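Local coordinates for tryparedoxin II (Crithidia fasciculata, PDB 1I5G), which probably shuttles reducing equivalents from trypanothione to peroxidases of the trypanosomatid redox cascade, as a thioredoxin-like dithiol oxidoreductase, at residues 4-9 with 98-103; 8-13 with 88-93; 67-72 with 92-97. The protein carries 1 engineered substitution. One frame throughout, in Å; residues are numbered along the deposited sequence.

Contact 1: residues 4-9 with 98-103; sequences KKFFPY and EFLTTG
F99 and L100, neighbours on helix 94-103, meet the N-terminal loop 4-9 with two quite different side chains, and the loop answers with P8, F6 and the backbone of K5. The aromatic part of the contact is a CH-pi interaction. The P8 ring lies over one face of F99, with P8 CG 4.0 Å from the centroid of the F99 ring and only 10° off its normal, so that the carbon sits above the middle of the ring. The two side chains run obliquely to each other, and P8 CD keeps 3.9 Å from F99 CD2. F99 reaches outward to the loop because its CG is anti to the backbone N (chi1 -177°).

Carbonyl oxygens of the loop make a second kind of approach. K5 O comes near the plane of F99 at its edge, 3.3 Å from F99 CE2 and 3.5 Å from F99 CZ, an approach consistent with a weak C-H...O attraction. F99 is thus met over one face and at its edge by two residues of the loop. F6 O in turn lies 3.4 Å from L100 CD2.

The apolar packing belongs to L100 and F6, whose side chains cross at about a right angle. L100 CD2 does the touching here as well, 3.7 Å from F6 CB. On the loop side, the aliphatic chain of K5 lies over one face of the F6 ring, with CG above its centre, and F104 meets that ring at about 50°. L100 also packs on F33 and F35 of strand 30-36 and on I68.

The loop is therefore held to the helix by van der Waals packing, one CH-pi contact and carbonyl oxygens against carbon, with buried L100 linking the surface-exposed loop to strands 30-36 and 63-69 of the thioredoxin-like fold.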
loop_
_atom_site.group_PDB
_atom_site.type_symbol
_atom_site.label_atom_id
_atom_site.label_comp_id
_atom_site.label_asym_id
_atom_site.label_seq_id
_atom_site.Cartn_x
_atom_site.Cartn_y
_atom_site.Cartn_z
ATOM N N LYS A 4 13.566 -1.563 -4.952
ATOM C CA LYS A 4 14.234 -2.800 -4.594
ATOM C C LYS A 4 14.841 -2.793 -3.218
ATOM O O LYS A 4 15.070 -3.910 -2.771
ATOM C CB LYS A 4 15.298 -3.227 -5.604
ATOM C CG LYS A 4 14.836 -4.444 -6.391
ATOM C CD LYS A 4 15.022 -5.708 -5.572
ATOM C CE LYS A 4 15.045 -7.020 -6.364
ATOM N NZ LYS A 4 14.956 -8.200 -5.444
ATOM N N LYS A 5 15.116 -1.668 -2.554
ATOM C CA LYS A 5 15.616 -1.519 -1.182
ATOM C C LYS A 5 14.475 -1.710 -0.166
ATOM O O LYS A 5 14.794 -1.788 1.015
ATOM C CB LYS A 5 16.303 -0.153 -0.920
ATOM C CG LYS A 5 15.425 1.116 -1.003
ATOM C CD LYS A 5 16.147 2.429 -0.684
ATOM C CE LYS A 5 15.326 3.733 -0.757
ATOM N NZ LYS A 5 16.077 4.905 -0.204
ATOM N N PHE A 6 13.229 -1.746 -0.640
ATOM C CA PHE A 6 12.019 -1.955 0.165
ATOM C C PHE A 6 11.434 -3.381 0.055
ATOM O O PHE A 6 10.471 -3.711 0.762
ATOM C CB PHE A 6 10.960 -0.905 -0.199
ATOM C CG PHE A 6 11.349 0.514 0.090
ATOM C CD1 PHE A 6 11.858 0.895 1.315
ATOM C CD2 PHE A 6 11.221 1.490 -0.882
ATOM C CE1 PHE A 6 12.229 2.206 1.606
ATOM C CE2 PHE A 6 11.588 2.804 -0.611
ATOM C CZ PHE A 6 12.090 3.166 0.622
ATOM N N PHE A 7 11.958 -4.257 -0.802
ATOM C CA PHE A 7 11.543 -5.638 -0.944
ATOM C C PHE A 7 12.708 -6.624 -0.698
ATOM O O PHE A 7 12.964 -7.382 -1.628
ATOM C CB PHE A 7 10.842 -5.784 -2.265
ATOM C CG PHE A 7 9.577 -4.978 -2.311
ATOM C CD1 PHE A 7 8.413 -5.522 -1.832
ATOM C CD2 PHE A 7 9.538 -3.683 -2.821
ATOM C CE1 PHE A 7 7.239 -4.809 -1.855
ATOM C CE2 PHE A 7 8.381 -2.966 -2.852
ATOM C CZ PHE A 7 7.223 -3.518 -2.379
ATOM N N PRO A 8 13.376 -6.660 0.434
ATOM C CA PRO A 8 14.463 -7.631 0.608
ATOM C C PRO A 8 14.086 -9.101 0.502
ATOM O O PRO A 8 14.968 -9.891 0.148
ATOM C CB PRO A 8 14.917 -7.332 2.008
ATOM C CG PRO A 8 13.767 -6.679 2.686
ATOM C CD PRO A 8 13.179 -5.809 1.620
ATOM N N TYR A 9 12.859 -9.517 0.785
ATOM C CA TYR A 9 12.524 -10.929 0.857
ATOM C C TYR A 9 11.471 -11.342 -0.153
ATOM O O TYR A 9 11.276 -12.537 -0.325
ATOM C CB TYR A 9 12.065 -11.311 2.260
ATOM C CG TYR A 9 13.048 -10.866 3.283
ATOM C CD1 TYR A 9 14.279 -11.528 3.386
ATOM C CD2 TYR A 9 12.797 -9.807 4.112
ATOM C CE1 TYR A 9 15.200 -11.132 4.303
ATOM C CE2 TYR A 9 13.723 -9.384 5.051
ATOM C CZ TYR A 9 14.929 -10.067 5.125
ATOM O OH TYR A 9 15.812 -9.605 6.068
ATOM N N GLU A 98 7.819 -6.337 8.659
ATOM C CA GLU A 98 8.470 -5.658 9.792
ATOM C C GLU A 98 9.520 -4.652 9.282
ATOM O O GLU A 98 9.664 -3.554 9.827
ATOM C CB GLU A 98 9.112 -6.629 10.768
ATOM C CG GLU A 98 8.145 -7.588 11.432
ATOM C CD GLU A 98 7.155 -6.938 12.399
ATOM O OE1 GLU A 98 7.364 -5.764 12.777
ATOM O OE2 GLU A 98 6.173 -7.633 12.771
ATOM N N PHE A 99 10.203 -5.028 8.206
ATOM C CA PHE A 99 11.188 -4.169 7.565
ATOM C C PHE A 99 10.567 -2.839 7.126
ATOM O O PHE A 99 11.076 -1.716 7.361
ATOM C CB PHE A 99 11.806 -4.923 6.401
ATOM C CG PHE A 99 12.877 -4.177 5.694
ATOM C CD1 PHE A 99 14.194 -4.279 6.115
ATOM C CD2 PHE A 99 12.576 -3.395 4.615
ATOM C CE1 PHE A 99 15.211 -3.591 5.463
ATOM C CE2 PHE A 99 13.591 -2.705 3.953
ATOM C CZ PHE A 99 14.910 -2.809 4.393
ATOM N N LEU A 100 9.415 -2.909 6.463
ATOM C CA LEU A 100 8.706 -1.714 6.006
ATOM C C LEU A 100 8.079 -0.928 7.148
ATOM O O LEU A 100 8.082 0.314 7.130
ATOM C CB LEU A 100 7.640 -2.064 4.960
ATOM C CG LEU A 100 8.258 -2.544 3.646
ATOM C CD1 LEU A 100 7.209 -3.183 2.725
ATOM C CD2 LEU A 100 9.008 -1.461 2.852
ATOM N N THR A 101 7.555 -1.638 8.151
ATOM C CA THR A 101 7.016 -0.921 9.309
ATOM C C THR A 101 8.104 -0.063 9.937
ATOM O O THR A 101 7.855 1.088 10.260
ATOM C CB THR A 101 6.448 -1.970 10.286
ATOM O OG1 THR A 101 5.311 -2.610 9.663
ATOM C CG2 THR A 101 6.024 -1.338 11.608
ATOM N N THR A 102 9.295 -0.618 10.110
ATOM C CA THR A 102 10.368 0.175 10.689
ATOM C C THR A 102 10.838 1.276 9.753
ATOM O O THR A 102 11.040 2.442 10.132
ATOM C CB THR A 102 11.504 -0.789 10.966
ATOM O OG1 THR A 102 11.049 -1.673 11.989
ATOM C CG2 THR A 102 12.738 -0.061 11.575
ATOM N N GLY A 103 10.997 0.926 8.489
ATOM C CA GLY A 103 11.552 1.861 7.532
ATOM C C GLY A 103 10.729 3.104 7.285
ATOM O O GLY A 103 11.259 4.172 6.958
#

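Contact 2: residues 8-13 with 88-93; sequences PYSTNV and ALPFED
S10 and D93 face each other where the loop leading into strand 12-15 passes the start of helix 94-103 of the thioredoxin-like fold, and D93 is the N-cap of that helix. P90 to D93 form a type I beta turn, closed by D93 N to P90 O, and this turn presents the carboxylate to the loop. A chi1 of -175° extends the D93 side chain across, with its carboxyl carbon pointing opposite to its main-chain nitrogen. S10 OG donates to D93 OD2 over 2.7 Å, meeting it on the anti side and 31° out of the carboxylate plane. The other oxygen, D93 OD1, accepts from G96 N in the first turn of the helix, so one carboxylate serves both the cap and the loop.

Y9 and D93 cross at about a right angle, their ring and carboxylate planes 87° apart. The nearest approach is at the root of the tyrosine, Y9 CB to D93 OD1 at 3.4 Å.

Beyond the serine, toward strand 12-15, carbons pack against oxygens. L89 CD1 stands 3.7 Å from S10 OG, and P90 CG lies 3.6 Å from N12 O. V13 CB approaches A88 O to 3.4 Å where strands 12-15 and 87-88 run antiparallel, and backbone bonding between A88 and L14 joins them in the sheet.

On the Y9 side, water 1 completes the link: it accepts from Y9 N at 2.9 Å and donates to D93 OD2 at 2.7 Å.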
loop_
_atom_site.group_PDB
_atom_site.type_symbol
_atom_site.label_atom_id
_atom_site.label_comp_id
_atom_site.label_asym_id
_atom_site.label_seq_id
_atom_site.Cartn_x
_atom_site.Cartn_y
_atom_site.Cartn_z
ATOM N N PRO A 8 13.376 -6.660 0.434
ATOM C CA PRO A 8 14.463 -7.631 0.608
ATOM C C PRO A 8 14.086 -9.101 0.502
ATOM O O PRO A 8 14.968 -9.891 0.148
ATOM C CB PRO A 8 14.917 -7.332 2.008
ATOM C CG PRO A 8 13.767 -6.679 2.686
ATOM C CD PRO A 8 13.179 -5.809 1.620
ATOM N N TYR A 9 12.859 -9.517 0.785
ATOM C CA TYR A 9 12.524 -10.929 0.857
ATOM C C TYR A 9 11.471 -11.342 -0.153
ATOM O O TYR A 9 11.276 -12.537 -0.325
ATOM C CB TYR A 9 12.065 -11.311 2.260
ATOM C CG TYR A 9 13.048 -10.866 3.283
ATOM C CD1 TYR A 9 14.279 -11.528 3.386
ATOM C CD2 TYR A 9 12.797 -9.807 4.112
ATOM C CE1 TYR A 9 15.200 -11.132 4.303
ATOM C CE2 TYR A 9 13.723 -9.384 5.051
ATOM C CZ TYR A 9 14.929 -10.067 5.125
ATOM O OH TYR A 9 15.812 -9.605 6.068
ATOM N N SER A 10 10.772 -10.435 -0.833
ATOM C CA SER A 10 9.809 -10.820 -1.861
ATOM C C SER A 10 10.217 -10.299 -3.244
ATOM O O SER A 10 10.405 -9.089 -3.394
ATOM C CB SER A 10 8.431 -10.240 -1.502
ATOM O OG SER A 10 7.822 -10.935 -0.413
ATOM N N THR A 11 10.310 -11.220 -4.184
ATOM C CA THR A 11 10.513 -10.692 -5.522
ATOM C C THR A 11 9.181 -10.519 -6.262
ATOM O O THR A 11 9.116 -9.728 -7.192
ATOM C CB THR A 11 11.492 -11.509 -6.328
ATOM O OG1 THR A 11 10.822 -12.739 -6.438
ATOM C CG2 THR A 11 12.622 -12.039 -5.524
ATOM N N ASN A 12 8.124 -11.215 -5.879
ATOM C CA ASN A 12 6.793 -11.064 -6.449
ATOM C C ASN A 12 5.833 -10.558 -5.397
ATOM O O ASN A 12 5.947 -10.829 -4.223
ATOM C CB ASN A 12 6.230 -12.380 -7.025
ATOM C CG ASN A 12 6.944 -12.815 -8.287
ATOM O OD1 ASN A 12 7.512 -13.894 -8.305
ATOM N ND2 ASN A 12 6.919 -11.981 -9.346
ATOM N N VAL A 13 4.845 -9.814 -5.841
ATOM C CA VAL A 13 3.736 -9.352 -5.027
ATOM C C VAL A 13 2.436 -9.900 -5.573
ATOM O O VAL A 13 2.360 -10.422 -6.697
ATOM C CB VAL A 13 3.734 -7.826 -4.872
ATOM C CG1 VAL A 13 5.013 -7.356 -4.205
ATOM C CG2 VAL A 13 3.613 -7.173 -6.213
ATOM N N ALA A 88 -0.525 -6.658 -2.892
ATOM C CA ALA A 88 -0.148 -6.901 -1.518
ATOM C C ALA A 88 1.220 -7.518 -1.446
ATOM O O ALA A 88 1.647 -8.320 -2.270
ATOM C CB ALA A 88 -1.147 -7.804 -0.805
ATOM N N LEU A 89 1.946 -7.155 -0.402
ATOM C CA LEU A 89 3.152 -7.892 0.005
ATOM C C LEU A 89 2.631 -9.246 0.515
ATOM O O LEU A 89 1.731 -9.257 1.357
ATOM C CB LEU A 89 3.904 -7.135 1.118
ATOM C CG LEU A 89 5.186 -7.867 1.550
ATOM C CD1 LEU A 89 6.242 -7.750 0.473
ATOM C CD2 LEU A 89 5.696 -7.213 2.841
ATOM N N PRO A 90 3.125 -10.385 0.031
ATOM C CA PRO A 90 2.600 -11.676 0.475
ATOM C C PRO A 90 2.650 -11.841 1.988
ATOM O O PRO A 90 3.645 -11.476 2.628
ATOM C CB PRO A 90 3.507 -12.658 -0.263
ATOM C CG PRO A 90 3.833 -11.947 -1.531
ATOM C CD PRO A 90 4.169 -10.569 -0.993
ATOM N N PHE A 91 1.597 -12.398 2.578
ATOM C CA PHE A 91 1.543 -12.557 4.014
ATOM C C PHE A 91 2.709 -13.322 4.597
ATOM O O PHE A 91 3.217 -12.965 5.677
ATOM C CB PHE A 91 0.228 -13.186 4.462
ATOM C CG PHE A 91 0.060 -13.219 5.960
ATOM C CD1 PHE A 91 -0.344 -12.121 6.698
ATOM C CD2 PHE A 91 0.330 -14.392 6.644
ATOM C CE1 PHE A 91 -0.481 -12.195 8.043
ATOM C CE2 PHE A 91 0.194 -14.480 8.029
ATOM C CZ PHE A 91 -0.198 -13.359 8.666
ATOM N N GLU A 92 3.160 -14.389 3.944
ATOM C CA GLU A 92 4.224 -15.194 4.547
ATOM C C GLU A 92 5.523 -14.438 4.693
ATOM O O GLU A 92 6.395 -14.846 5.460
ATOM C CB GLU A 92 4.390 -16.536 3.825
ATOM C CG GLU A 92 3.153 -17.422 3.938
ATOM C CD GLU A 92 2.873 -17.895 5.340
ATOM O OE1 GLU A 92 3.710 -18.690 5.839
ATOM O OE2 GLU A 92 1.838 -17.482 5.887
ATOM N N ASP A 93 5.682 -13.320 3.985
ATOM C CA ASP A 93 6.849 -12.447 4.148
ATOM C C ASP A 93 6.630 -11.520 5.339
ATOM O O ASP A 93 6.461 -10.302 5.241
ATOM C CB ASP A 93 7.099 -11.608 2.893
ATOM C CG ASP A 93 8.374 -10.777 2.981
ATOM O OD1 ASP A 93 9.143 -10.862 3.965
ATOM O OD2 ASP A 93 8.615 -10.006 2.021
HETATM O O HOH W 1 10.422 -8.115 1.359
#

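Contact 3: residues 67-72 with 92-97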
loop_
_atom_site.group_PDB
_atom_site.type_symbol
_atom_site.label_atom_id
_atom_site.label_comp_id
_atom_site.label_asym_id
_atom_site.label_seq_id
_atom_site.Cartn_x
_atom_site.Cartn_y
_atom_site.Cartn_z
ATOM N N LEU A 67 -0.878 -3.405 -0.049
ATOM C CA LEU A 67 -1.184 -3.746 1.332
ATOM C C LEU A 67 0.038 -4.327 2.016
ATOM O O LEU A 67 0.611 -5.296 1.506
ATOM C CB LEU A 67 -2.278 -4.828 1.356
ATOM C CG LEU A 67 -2.644 -5.389 2.728
ATOM C CD1 LEU A 67 -3.194 -4.283 3.622
ATOM C CD2 LEU A 67 -3.594 -6.550 2.640
ATOM N N ILE A 68 0.371 -3.726 3.161
ATOM C CA ILE A 68 1.397 -4.234 4.073
ATOM C C ILE A 68 0.598 -4.609 5.317
ATOM O O ILE A 68 0.155 -3.760 6.082
ATOM C CB ILE A 68 2.494 -3.206 4.337
ATOM C CG1 ILE A 68 3.076 -2.616 3.054
ATOM C CG2 ILE A 68 3.571 -3.899 5.170
ATOM C CD1 ILE A 68 3.592 -3.632 2.059
ATOM N N SER A 69 0.395 -5.910 5.521
ATOM C CA SER A 69 -0.607 -6.380 6.477
ATOM C C SER A 69 -0.124 -6.586 7.887
ATOM O O SER A 69 0.846 -7.296 8.125
ATOM C CB SER A 69 -1.172 -7.711 5.969
ATOM O OG SER A 69 -1.916 -8.382 6.970
ATOM N N TRP A 70 -0.833 -5.989 8.832
ATOM C CA TRP A 70 -0.650 -6.310 10.233
ATOM C C TRP A 70 -1.692 -7.319 10.681
ATOM O O TRP A 70 -2.028 -7.386 11.866
ATOM C CB TRP A 70 -0.755 -5.054 11.091
ATOM C CG TRP A 70 0.405 -4.109 11.094
ATOM C CD1 TRP A 70 1.508 -4.084 10.285
ATOM C CD2 TRP A 70 0.591 -3.023 12.017
ATOM N NE1 TRP A 70 2.348 -3.052 10.628
ATOM C CE2 TRP A 70 1.803 -2.388 11.693
ATOM C CE3 TRP A 70 -0.151 -2.518 13.092
ATOM C CZ2 TRP A 70 2.282 -1.296 12.392
ATOM C CZ3 TRP A 70 0.331 -1.427 13.780
ATOM C CH2 TRP A 70 1.542 -0.835 13.431
ATOM N N ASP A 71 -2.233 -8.149 9.810
ATOM C CA ASP A 71 -3.259 -9.101 10.197
ATOM C C ASP A 71 -2.687 -10.178 11.110
ATOM O O ASP A 71 -1.492 -10.468 11.156
ATOM C CB ASP A 71 -3.872 -9.709 8.929
ATOM C CG ASP A 71 -4.826 -8.770 8.244
ATOM O OD1 ASP A 71 -5.938 -8.527 8.816
ATOM O OD2 ASP A 71 -4.507 -8.234 7.145
ATOM N N GLU A 72 -3.618 -10.770 11.866
ATOM C CA GLU A 72 -3.249 -11.724 12.924
ATOM C C GLU A 72 -2.911 -13.130 12.424
ATOM O O GLU A 72 -2.183 -13.897 13.066
ATOM C CB GLU A 72 -4.421 -11.899 13.890
ATOM C CG GLU A 72 -4.966 -10.621 14.506
ATOM C CD GLU A 72 -6.014 -10.841 15.580
ATOM O OE1 GLU A 72 -5.581 -11.088 16.732
ATOM O OE2 GLU A 72 -7.223 -10.771 15.257
ATOM N N GLU A 92 3.160 -14.389 3.944
ATOM C CA GLU A 92 4.224 -15.194 4.547
ATOM C C GLU A 92 5.523 -14.438 4.693
ATOM O O GLU A 92 6.395 -14.846 5.460
ATOM C CB GLU A 92 4.390 -16.536 3.825
ATOM C CG GLU A 92 3.153 -17.422 3.938
ATOM C CD GLU A 92 2.873 -17.895 5.340
ATOM O OE1 GLU A 92 3.710 -18.690 5.839
ATOM O OE2 GLU A 92 1.838 -17.482 5.887
ATOM N N ASP A 93 5.682 -13.320 3.985
ATOM C CA ASP A 93 6.849 -12.447 4.148
ATOM C C ASP A 93 6.630 -11.520 5.339
ATOM O O ASP A 93 6.461 -10.302 5.241
ATOM C CB ASP A 93 7.099 -11.608 2.893
ATOM C CG ASP A 93 8.374 -10.777 2.981
ATOM O OD1 ASP A 93 9.143 -10.862 3.965
ATOM O OD2 ASP A 93 8.615 -10.006 2.021
ATOM N N ARG A 94 6.619 -12.133 6.514
ATOM C CA ARG A 94 6.494 -11.389 7.762
ATOM C C ARG A 94 7.663 -10.445 8.021
ATOM O O ARG A 94 7.509 -9.283 8.399
ATOM C CB ARG A 94 6.215 -12.336 8.942
ATOM C CG ARG A 94 4.922 -13.187 8.795
ATOM C CD ARG A 94 3.578 -12.462 9.105
ATOM N NE ARG A 94 3.224 -11.504 8.067
ATOM C CZ ARG A 94 2.431 -10.448 8.226
ATOM N NH1 ARG A 94 1.879 -10.190 9.404
ATOM N NH2 ARG A 94 2.187 -9.648 7.210
ATOM N N LYS A 95 8.850 -10.972 7.780
ATOM C CA LYS A 95 10.071 -10.193 7.919
ATOM C C LYS A 95 10.015 -8.921 7.056
ATOM O O LYS A 95 10.446 -7.842 7.464
ATOM C CB LYS A 95 11.317 -11.018 7.551
ATOM C CG LYS A 95 11.793 -12.071 8.553
ATOM C CD LYS A 95 13.108 -12.742 8.131
ATOM C CE LYS A 95 13.343 -14.073 8.851
ATOM N NZ LYS A 95 14.586 -14.828 8.502
ATOM N N GLY A 96 9.476 -9.019 5.847
ATOM C CA GLY A 96 9.379 -7.882 4.933
ATOM C C GLY A 96 8.388 -6.841 5.417
ATOM O O GLY A 96 8.561 -5.632 5.266
ATOM N N MET A 97 7.302 -7.311 6.038
ATOM C CA MET A 97 6.354 -6.412 6.707
ATOM C C MET A 97 7.017 -5.649 7.854
ATOM O O MET A 97 6.838 -4.440 7.999
ATOM C CB MET A 97 5.104 -7.157 7.183
ATOM C CG MET A 97 4.128 -6.316 8.028
ATOM S SD MET A 97 4.605 -6.216 9.787
ATOM C CE MET A 97 4.090 -7.815 10.244
HETATM O O HOH W 2 1.180 -11.834 11.631
#
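The CA atoms of I68 and M97 come within 6.0 Å where the end of strand 63-69 packs against the first turn of helix 94-103. M97 CG rests 3.8 Å from I68 CG2, brought over the strand by an extended first torsion (chi1 174°). Bends further along the chain turn M97 SD to W70 CD1 at 3.8 Å, an oblique Met-aromatic contact, and lay the methyl CE over one face of the R94 guanidinium, toward the rim of the group.

That guanidinium turns its edge to S69 O. R94 NH2 donates over 2.9 Å, nearly straight at 159° and tilted 20° from the carbonyl plane, while NH1 adds a weak bond to the same oxygen. Water 2 joins NH1 to D71 O. F91 is a second partner of R94: its O accepts from NE and its ring makes a cation-pi contact.

S69 OG accepts from D71 N in an ST turn and donates to D71 OD2 over 2.6 Å. W70 NE1 bonds T101 OG1 of the same helix, W70 O accepts from W39 NE1, and the indole lies near bound glutathionylspermidine. This buried strand-helix contact thus combines a charge-assisted carbonyl bond with methionine packing.

Helix 94-103 takes part in contacts 1 and 3, with its N-cap residue D93 facing the loop in contact 2, and the three differ with depth. Contact 3 is the buried one, joining the helix to strand 63-69, and it mixes methionine packing with a charged group donating to a backbone carbonyl. Contact 2 is partly buried and mixes polar bonding at the helix N-cap with packing near strand 12-15. Contact 1 is a surface contact of rings and aliphatic carbons. Contacts 1 and 2 share P8 and Y9, with F7 against L89 and V13 between them. I68 of contact 3 is where all three meet, touched by L100 from contact 1 and by L89 from contact 2.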